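Local coordinates for protein superoxide dismutase (Clostridium difficile, PDB 4JZG) that probably protects cells from superoxide by converting it to hydrogen peroxide and oxygen at a single metal centre, as an iron/manganese superoxide dismutase, at residues A[82-87]-A[150-155]. Sequence-based numbering, arbitrary orientation.
Sequences AYNHKF and PNQDSP. With MN (manganese (II) ion), chain B.
The second shell of the superoxide dismutase metal site forms here, where helix 72-90 of the alpha-hairpin domain meets a type II' beta turn, P150 to D153, of the C-terminal domain. H85 binds manganese through NE2 at 2.1 Å, completing the site with H30, D167, H171 and a water; its ND1 hydrogen-bonds to G81 O, so the ring is held at both nitrogens. The metal-bound water also accepts a hydrogen bond from Q152 NE2 (2.9 Å), the outer-sphere glutamine, supplied by the C-terminal domain as in manganese-type superoxide dismutases, which would be expected to tune the metal's redox potential. Bent at chi2 (-56°), the Q152 side chain brings NE2 to the edge of the H85 imidazole, 3.5 Å from CE1, with ring and amide planes 52° apart. Its other end is held by N84: ND2 reaches OE1 of Q152 at 3.1 Å, nearly straight (166°) and in the carbonyl plane, and makes a weak bond to the Q152 backbone O. W133 NE1 and Y38 OH also bond OE1 and NE2 respectively, so both polar ends of the amide are gripped. Farther from the metal, a water donates to N84 OD1 (2.7 Å) and links it to S154 OG, itself also hydrogen-bonded to V156 N. Strand 132-138 packs against N84 through W133 and W135, helix 24-46 touches H85 through Y35, and F129 of the second subunit packs on Q152.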
# COMPACT_ATOMS: atom_id res chain seq x y z
N ALA A 82 -11.99 -3.97 8.86
CA ALA A 82 -13.43 -4.15 8.98
C ALA A 82 -14.12 -2.85 9.38
O ALA A 82 -15.16 -2.49 8.82
CB ALA A 82 -13.76 -5.27 9.97
N TYR A 83 -13.52 -2.15 10.33
CA TYR A 83 -14.07 -0.87 10.78
C TYR A 83 -13.98 0.20 9.70
O TYR A 83 -14.95 0.89 9.41
CB TYR A 83 -13.37 -0.38 12.05
CG TYR A 83 -13.95 0.92 12.54
CD1 TYR A 83 -15.05 0.93 13.39
CD2 TYR A 83 -13.44 2.15 12.13
CE1 TYR A 83 -15.62 2.11 13.83
CE2 TYR A 83 -14.00 3.34 12.56
CZ TYR A 83 -15.09 3.32 13.42
OH TYR A 83 -15.67 4.49 13.86
N ASN A 84 -12.79 0.35 9.11
CA ASN A 84 -12.56 1.40 8.11
C ASN A 84 -13.48 1.28 6.88
O ASN A 84 -13.99 2.27 6.38
CB ASN A 84 -11.09 1.42 7.68
CG ASN A 84 -10.17 1.81 8.81
OD1 ASN A 84 -10.62 2.36 9.82
ND2 ASN A 84 -8.87 1.55 8.66
N HIS A 85 -13.68 0.06 6.41
CA HIS A 85 -14.50 -0.15 5.23
C HIS A 85 -15.99 0.02 5.52
O HIS A 85 -16.72 0.62 4.72
CB HIS A 85 -14.18 -1.50 4.57
CG HIS A 85 -12.87 -1.50 3.83
ND1 HIS A 85 -11.67 -1.78 4.45
CD2 HIS A 85 -12.58 -1.21 2.54
CE1 HIS A 85 -10.69 -1.68 3.56
NE2 HIS A 85 -11.22 -1.35 2.39
N LYS A 86 -16.47 -0.51 6.64
CA LYS A 86 -17.86 -0.24 7.01
C LYS A 86 -18.07 1.28 7.02
O LYS A 86 -19.07 1.78 6.48
CB LYS A 86 -18.24 -0.83 8.37
CG LYS A 86 -19.67 -0.47 8.78
CD LYS A 86 -19.92 -0.65 10.28
CE LYS A 86 -19.73 -2.11 10.69
NZ LYS A 86 -19.77 -2.32 12.17
N PHE A 87 -17.13 1.99 7.62
CA PHE A 87 -17.21 3.44 7.73
C PHE A 87 -17.19 4.10 6.36
O PHE A 87 -17.95 5.03 6.09
CB PHE A 87 -16.03 3.97 8.55
CG PHE A 87 -16.04 5.46 8.72
CD1 PHE A 87 -16.53 6.04 9.89
CD2 PHE A 87 -15.57 6.29 7.71
CE1 PHE A 87 -16.54 7.41 10.05
CE2 PHE A 87 -15.57 7.67 7.86
CZ PHE A 87 -16.06 8.23 9.03
N PRO A 150 -1.56 4.89 8.14
CA PRO A 150 -1.05 3.90 7.20
C PRO A 150 -1.85 2.60 7.27
O PRO A 150 -2.43 2.30 8.33
CB PRO A 150 0.37 3.63 7.72
CG PRO A 150 0.23 3.81 9.23
CD PRO A 150 -0.76 4.96 9.38
N ASN A 151 -1.88 1.86 6.16
CA ASN A 151 -2.49 0.54 6.12
C ASN A 151 -3.94 0.57 6.62
O ASN A 151 -4.72 1.37 6.12
CB ASN A 151 -1.59 -0.45 6.84
CG ASN A 151 -0.18 -0.44 6.27
OD1 ASN A 151 0.01 -0.37 5.05
ND2 ASN A 151 0.82 -0.48 7.15
N GLN A 152 -4.30 -0.28 7.58
CA GLN A 152 -5.64 -0.20 8.16
C GLN A 152 -5.67 0.40 9.57
O GLN A 152 -6.59 0.14 10.34
CB GLN A 152 -6.33 -1.57 8.17
CG GLN A 152 -6.57 -2.18 6.78
CD GLN A 152 -7.38 -1.28 5.85
OE1 GLN A 152 -8.00 -0.29 6.28
NE2 GLN A 152 -7.36 -1.61 4.55
N ASP A 153 -4.67 1.22 9.91
CA ASP A 153 -4.68 1.88 11.21
C ASP A 153 -5.80 2.91 11.25
O ASP A 153 -6.19 3.47 10.22
CB ASP A 153 -3.32 2.53 11.52
CG ASP A 153 -2.21 1.50 11.76
OD1 ASP A 153 -2.49 0.28 11.82
OD2 ASP A 153 -1.03 1.91 11.87
N SER A 154 -6.33 3.17 12.45
CA SER A 154 -7.50 4.03 12.60
C SER A 154 -7.30 5.13 13.64
O SER A 154 -6.64 4.91 14.66
CB SER A 154 -8.71 3.18 12.99
OG SER A 154 -9.76 4.01 13.44
N PRO A 155 -7.86 6.32 13.38
CA PRO A 155 -7.81 7.44 14.33
C PRO A 155 -8.44 7.02 15.67
O PRO A 155 -8.08 7.54 16.73
CB PRO A 155 -8.69 8.51 13.68
CG PRO A 155 -8.76 8.15 12.25
CD PRO A 155 -8.64 6.65 12.17
MN MN B . -10.04 -0.57 0.86
O HOH W 1 -11.28 4.51 11.30
O HOH W 2 -8.20 -0.04 2.23